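Side-chain contacts in galactose mutarotase related enzyme (Lactobacillus acidophilus, PDB 3DCD), which is a predicted member of the aldose 1-epimerase family, probably binding carbohydrate and possibly acting as a sugar isomerase, though its own function is not established: residues T135-V140 and D267-Y272; H73-N78 and R102-F107. All blocks are in the same frame, centred on the assembly; numbering follows the deposited sequence.

Contact 1: T135-V140 and D267-Y272; sequences TMIFGV and DLEHKY
Ile137 is the hub through which strand 136-147 of the mutarotase beta-sandwich meets the loop 267-272, an excursion between strands 249-256 and 275-277 that opens with an Asx turn. The contact is fullest where CB and CG2 of the isoleucine both meet Leu268, and both of these residues are buried. Ile137 CG2 lies 3.8 Å from Leu268 CG and also rests on Leu268 O, so it is pressed against side chain and carbonyl together. The two aliphatic side chains run past one another in opposite senses: Leu268 CD1 lies near Ile137 CG2, and Leu268 CD2 lies 4.1 Å from Ile137 CB. Met274 touches both residues, and the side chains of Tyr61 and Tyr63, on strand 60-63, also touch Leu268.

The other branch of Ile137 reaches the looser side. With CG1 anti to the carbonyl carbon (chi1 -57°) and the chain extended beyond it, Ile137 CD1 reaches to 3.7 Å from Glu269 CG, the two side chains crossing at about a right angle. This side is more open: Glu269 is partly exposed, and its OE1 makes a long, weak ion pair with Lys64. Neighbouring residues of the strand, Met136 and Phe138, turn the other way, toward strand 121-130.

Bonds within the loop contribute to its shape, with outside support from Asp265 and the backbone of Thr62. His270 N bonds to Asp267 O, while the Asx turn is closed by Glu269 N donating to Asp267 OD1 over 2.9 Å, the donor standing 47° out of the carboxylate plane.

Contact 2: H73-N78 and R102-F107; sequences HGFARN and RKVYPF
The end of the short helix 99-104, with the turn that follows it, receives an aromatic side chain from the loop joining strands 66-69 and 82-87. Phe75 is that side chain, and one side of its ring does the touching. Phe75 CE2 meets Tyr105 CB at 3.8 Å, the methylene lying at the edge of the phenylalanine ring, close to its plane. On the adjacent ring carbon, Phe75 CD2 meets Val104 CG2 at 3.9 Å. Phe75 and Tyr105 cross at roughly a right angle, and Pro51 touches both.

Having CG anti to the backbone N (chi1 -173°) carries the tyrosine ring in among Pro51, Tyr61, Met136 and Phe138. Its hydroxyl is hydrogen-bonded to Ile137 O, giving the buried polar end a partner. Phe107 completes the setting, its CD2 standing 3.4 Å above one face of the Tyr105 ring. The backbone at this point bends sharply: Phe107 N bonds to Tyr105 O over 2.8 Å, with Pro106 at the centre, the defining geometry of an inverse gamma turn.

Overall arrangement
Both segments of contact 2 precede the first segment of contact 1 in the chain, and the contact centres are about 13 Å apart, on the same side of the molecule's centre. Strand 136-147 connects them physically: the part that packs against loop 267-272 also receives the segment after helix 99-104. Besides the bond from the tyrosine hydroxyl to this strand, Thr135 O packs against Phe107 CE1 at 3.4 Å. Strand 60-63 is a second shared neighbour, touching side chains from both contacts. As an example of how a beta-rich fold organises its connections, the pair illustrates two separate excursions converging on one strand, all within a single aldose 1-epimerase family unit.

Contact 1: T135-V140 and D267-Y272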
loop_
_atom_site.group_PDB
_atom_site.type_symbol
_atom_site.label_atom_id
_atom_site.label_comp_id
_atom_site.label_asym_id
_atom_site.label_seq_id
_atom_site.Cartn_x
_atom_site.Cartn_y
_atom_site.Cartn_z
ATOM N N THR A 135 -0.097 14.009 -21.532
ATOM C CA THR A 135 0.608 13.511 -20.348
ATOM C C THR A 135 -0.401 13.120 -19.260
ATOM O O THR A 135 -1.293 13.895 -18.920
ATOM C CB THR A 135 1.629 14.551 -19.847
ATOM O OG1 THR A 135 2.654 14.686 -20.840
ATOM C CG2 THR A 135 2.282 14.124 -18.549
HETATM N N MSE A 136 -0.272 11.889 -18.771
HETATM C CA MSE A 136 -1.132 11.362 -17.721
HETATM C C MSE A 136 -0.564 11.715 -16.346
HETATM O O MSE A 136 0.640 11.664 -16.143
HETATM C CB MSE A 136 -1.241 9.850 -17.877
HETATM C CG MSE A 136 -2.074 9.172 -16.827
HETATM SE SE MSE A 136 -2.365 7.345 -17.401
HETATM C CE MSE A 136 -0.644 6.652 -16.887
ATOM N N ILE A 137 -1.444 12.068 -15.409
ATOM C CA ILE A 137 -1.047 12.461 -14.049
ATOM C C ILE A 137 -1.727 11.500 -13.067
ATOM O O ILE A 137 -2.951 11.448 -13.029
ATOM C CB ILE A 137 -1.401 13.957 -13.765
ATOM C CG1 ILE A 137 -0.718 14.844 -14.820
ATOM C CG2 ILE A 137 -0.893 14.369 -12.378
ATOM C CD1 ILE A 137 -1.282 16.257 -15.006
ATOM N N PHE A 138 -0.923 10.716 -12.338
ATOM C CA PHE A 138 -1.419 9.685 -11.418
ATOM C C PHE A 138 -0.528 9.448 -10.198
ATOM O O PHE A 138 0.704 9.704 -10.216
ATOM C CB PHE A 138 -1.598 8.337 -12.138
ATOM C CG PHE A 138 -0.303 7.669 -12.467
ATOM C CD1 PHE A 138 0.420 8.053 -13.599
ATOM C CD2 PHE A 138 0.222 6.686 -11.630
ATOM C CE1 PHE A 138 1.644 7.458 -13.885
ATOM C CE2 PHE A 138 1.435 6.097 -11.909
ATOM C CZ PHE A 138 2.150 6.479 -13.034
ATOM N N GLY A 139 -1.163 8.937 -9.139
ATOM C CA GLY A 139 -0.469 8.385 -7.987
ATOM C C GLY A 139 -0.798 6.896 -7.924
ATOM O O GLY A 139 -1.845 6.470 -8.398
ATOM N N VAL A 140 0.119 6.107 -7.384
ATOM C CA VAL A 140 -0.091 4.663 -7.179
ATOM C C VAL A 140 0.586 4.251 -5.862
ATOM O O VAL A 140 1.586 4.845 -5.467
ATOM C CB VAL A 140 0.378 3.807 -8.405
ATOM C CG1 VAL A 140 1.901 3.890 -8.623
ATOM C CG2 VAL A 140 -0.097 2.357 -8.266
ATOM N N ASP A 267 -5.895 21.911 -8.811
ATOM C CA ASP A 267 -5.527 21.644 -10.197
ATOM C C ASP A 267 -4.637 20.398 -10.276
ATOM O O ASP A 267 -3.536 20.384 -9.732
ATOM C CB ASP A 267 -4.785 22.840 -10.785
ATOM C CG ASP A 267 -4.514 22.692 -12.273
ATOM O OD1 ASP A 267 -4.563 21.566 -12.816
ATOM O OD2 ASP A 267 -4.242 23.729 -12.907
ATOM N N LEU A 268 -5.118 19.357 -10.956
ATOM C CA LEU A 268 -4.336 18.113 -11.075
ATOM C C LEU A 268 -2.910 18.355 -11.592
ATOM O O LEU A 268 -1.960 17.666 -11.198
ATOM C CB LEU A 268 -5.062 17.121 -11.989
ATOM C CG LEU A 268 -4.494 15.714 -12.185
ATOM C CD1 LEU A 268 -4.548 14.929 -10.887
ATOM C CD2 LEU A 268 -5.319 15.027 -13.260
ATOM N N GLU A 269 -2.766 19.319 -12.497
ATOM C CA GLU A 269 -1.457 19.636 -13.042
ATOM C C GLU A 269 -0.534 20.282 -12.020
ATOM O O GLU A 269 0.668 20.341 -12.247
ATOM C CB GLU A 269 -1.584 20.546 -14.261
ATOM C CG GLU A 269 -2.201 19.861 -15.463
ATOM C CD GLU A 269 -2.203 20.751 -16.687
ATOM O OE1 GLU A 269 -3.146 21.554 -16.855
ATOM O OE2 GLU A 269 -1.249 20.633 -17.481
ATOM N N HIS A 270 -1.079 20.787 -10.913
ATOM C CA HIS A 270 -0.239 21.370 -9.848
ATOM C C HIS A 270 -0.126 20.482 -8.611
ATOM O O HIS A 270 0.564 20.851 -7.639
ATOM C CB HIS A 270 -0.777 22.724 -9.395
ATOM C CG HIS A 270 -0.907 23.735 -10.489
ATOM N ND1 HIS A 270 -1.772 24.805 -10.403
ATOM C CD2 HIS A 270 -0.289 23.842 -11.690
ATOM C CE1 HIS A 270 -1.678 25.529 -11.504
ATOM N NE2 HIS A 270 -0.787 24.964 -12.301
ATOM N N LYS A 271 -0.803 19.330 -8.622
ATOM C CA LYS A 271 -0.898 18.496 -7.410
ATOM C C LYS A 271 0.448 17.881 -7.012
ATOM O O LYS A 271 1.007 17.073 -7.733
ATOM C CB LYS A 271 -1.973 17.415 -7.572
ATOM C CG LYS A 271 -2.174 16.505 -6.342
ATOM C CD LYS A 271 -3.287 15.496 -6.614
ATOM C CE LYS A 271 -3.205 14.310 -5.633
ATOM N NZ LYS A 271 -3.280 14.751 -4.191
ATOM N N TYR A 272 0.949 18.290 -5.852
ATOM C CA TYR A 272 2.200 17.781 -5.296
ATOM C C TYR A 272 2.303 16.258 -5.256
ATOM O O TYR A 272 1.343 15.559 -4.859
ATOM C CB TYR A 272 2.400 18.337 -3.886
ATOM C CG TYR A 272 3.599 17.741 -3.204
ATOM C CD1 TYR A 272 4.892 18.180 -3.505
ATOM C CD2 TYR A 272 3.449 16.716 -2.276
ATOM C CE1 TYR A 272 6.000 17.609 -2.887
ATOM C CE2 TYR A 272 4.555 16.148 -1.652
ATOM C CZ TYR A 272 5.816 16.596 -1.974
ATOM O OH TYR A 272 6.905 16.016 -1.346
#

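Contact 2: H73-N78 and R102-F107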
loop_
_atom_site.group_PDB
_atom_site.type_symbol
_atom_site.label_atom_id
_atom_site.label_comp_id
_atom_site.label_asym_id
_atom_site.label_seq_id
_atom_site.Cartn_x
_atom_site.Cartn_y
_atom_site.Cartn_z
ATOM N N HIS A 73 -7.951 7.366 -2.332
ATOM C CA HIS A 73 -7.220 6.222 -2.925
ATOM C C HIS A 73 -7.699 5.772 -4.323
ATOM O O HIS A 73 -7.306 4.713 -4.799
ATOM C CB HIS A 73 -7.204 5.015 -1.975
ATOM C CG HIS A 73 -6.557 5.283 -0.649
ATOM N ND1 HIS A 73 -7.058 4.786 0.541
ATOM C CD2 HIS A 73 -5.432 5.963 -0.328
ATOM C CE1 HIS A 73 -6.274 5.166 1.538
ATOM N NE2 HIS A 73 -5.281 5.881 1.036
ATOM N N GLY A 74 -8.542 6.577 -4.965
ATOM C CA GLY A 74 -8.980 6.335 -6.332
ATOM C C GLY A 74 -9.965 5.203 -6.500
ATOM O O GLY A 74 -10.712 4.856 -5.569
ATOM N N PHE A 75 -9.973 4.627 -7.697
ATOM C CA PHE A 75 -10.997 3.631 -8.037
ATOM C C PHE A 75 -10.500 2.189 -8.158
ATOM O O PHE A 75 -11.324 1.273 -8.261
ATOM C CB PHE A 75 -11.769 4.029 -9.317
ATOM C CG PHE A 75 -10.881 4.309 -10.514
ATOM C CD1 PHE A 75 -10.159 3.280 -11.128
ATOM C CD2 PHE A 75 -10.766 5.608 -11.026
ATOM C CE1 PHE A 75 -9.333 3.528 -12.226
ATOM C CE2 PHE A 75 -9.944 5.866 -12.128
ATOM C CZ PHE A 75 -9.219 4.826 -12.721
ATOM N N ALA A 76 -9.181 1.965 -8.154
ATOM C CA ALA A 76 -8.653 0.599 -8.401
ATOM C C ALA A 76 -9.268 -0.468 -7.487
ATOM O O ALA A 76 -9.593 -1.571 -7.931
ATOM C CB ALA A 76 -7.113 0.562 -8.305
ATOM N N ARG A 77 -9.436 -0.134 -6.216
ATOM C CA ARG A 77 -9.846 -1.128 -5.228
ATOM C C ARG A 77 -11.295 -1.594 -5.377
ATOM O O ARG A 77 -11.679 -2.618 -4.811
ATOM C CB ARG A 77 -9.569 -0.622 -3.811
ATOM C CG ARG A 77 -10.471 0.471 -3.322
ATOM C CD ARG A 77 -9.921 0.932 -1.981
ATOM N NE ARG A 77 -10.812 1.851 -1.295
ATOM C CZ ARG A 77 -10.991 3.110 -1.658
ATOM N NH1 ARG A 77 -10.350 3.599 -2.718
ATOM N NH2 ARG A 77 -11.817 3.877 -0.965
ATOM N N ASN A 78 -12.077 -0.844 -6.154
ATOM C CA ASN A 78 -13.476 -1.163 -6.439
ATOM C C ASN A 78 -13.672 -1.691 -7.852
ATOM O O ASN A 78 -14.795 -1.944 -8.269
ATOM C CB ASN A 78 -14.336 0.090 -6.234
ATOM C CG ASN A 78 -14.346 0.548 -4.796
ATOM O OD1 ASN A 78 -14.282 -0.266 -3.895
ATOM N ND2 ASN A 78 -14.435 1.865 -4.574
ATOM N N ARG A 102 -13.437 6.897 -16.969
ATOM C CA ARG A 102 -13.213 8.119 -17.740
ATOM C C ARG A 102 -14.052 9.300 -17.241
ATOM O O ARG A 102 -13.664 10.461 -17.419
ATOM C CB ARG A 102 -13.391 7.872 -19.242
ATOM C CG ARG A 102 -12.192 7.118 -19.857
ATOM C CD ARG A 102 -12.220 7.110 -21.391
ATOM N NE ARG A 102 -13.457 6.551 -21.930
ATOM C CZ ARG A 102 -13.665 5.256 -22.163
ATOM N NH1 ARG A 102 -12.717 4.367 -21.912
ATOM N NH2 ARG A 102 -14.825 4.843 -22.646
ATOM N N LYS A 103 -15.167 8.996 -16.568
ATOM C CA LYS A 103 -16.045 10.012 -15.973
ATOM C C LYS A 103 -15.407 10.761 -14.797
ATOM O O LYS A 103 -15.728 11.933 -14.545
ATOM C CB LYS A 103 -17.336 9.355 -15.479
ATOM C CG LYS A 103 -18.317 8.941 -16.575
ATOM C CD LYS A 103 -19.515 8.275 -15.917
ATOM C CE LYS A 103 -20.588 7.907 -16.907
ATOM N NZ LYS A 103 -21.621 7.096 -16.212
ATOM N N VAL A 104 -14.525 10.075 -14.078
ATOM C CA VAL A 104 -13.898 10.614 -12.869
ATOM C C VAL A 104 -12.402 10.843 -13.073
ATOM O O VAL A 104 -11.721 11.370 -12.194
ATOM C CB VAL A 104 -14.124 9.675 -11.624
ATOM C CG1 VAL A 104 -15.607 9.465 -11.363
ATOM C CG2 VAL A 104 -13.430 8.325 -11.809
ATOM N N TYR A 105 -11.897 10.438 -14.240
ATOM C CA TYR A 105 -10.459 10.434 -14.494
ATOM C C TYR A 105 -10.232 10.395 -16.019
ATOM O O TYR A 105 -10.336 9.329 -16.647
ATOM C CB TYR A 105 -9.813 9.242 -13.770
ATOM C CG TYR A 105 -8.296 9.243 -13.827
ATOM C CD1 TYR A 105 -7.554 10.209 -13.142
ATOM C CD2 TYR A 105 -7.609 8.282 -14.576
ATOM C CE1 TYR A 105 -6.155 10.226 -13.208
ATOM C CE2 TYR A 105 -6.214 8.296 -14.654
ATOM C CZ TYR A 105 -5.497 9.268 -13.966
ATOM O OH TYR A 105 -4.109 9.294 -14.036
ATOM N N PRO A 106 -9.933 11.562 -16.627
ATOM C CA PRO A 106 -10.055 11.731 -18.088
ATOM C C PRO A 106 -8.803 11.246 -18.816
ATOM O O PRO A 106 -8.203 11.990 -19.603
ATOM C CB PRO A 106 -10.220 13.249 -18.247
ATOM C CG PRO A 106 -9.465 13.824 -17.097
ATOM C CD PRO A 106 -9.450 12.796 -15.975
ATOM N N PHE A 107 -8.401 10.016 -18.510
ATOM C CA PHE A 107 -7.217 9.416 -19.102
ATOM C C PHE A 107 -7.473 7.991 -19.535
ATOM O O PHE A 107 -8.272 7.263 -18.921
ATOM C CB PHE A 107 -6.040 9.461 -18.126
ATOM C CG PHE A 107 -5.616 10.852 -17.771
ATOM C CD1 PHE A 107 -4.849 11.605 -18.657
ATOM C CD2 PHE A 107 -6.016 11.425 -16.566
ATOM C CE1 PHE A 107 -4.464 12.899 -18.334
ATOM C CE2 PHE A 107 -5.634 12.722 -16.238
ATOM C CZ PHE A 107 -4.844 13.453 -17.116
#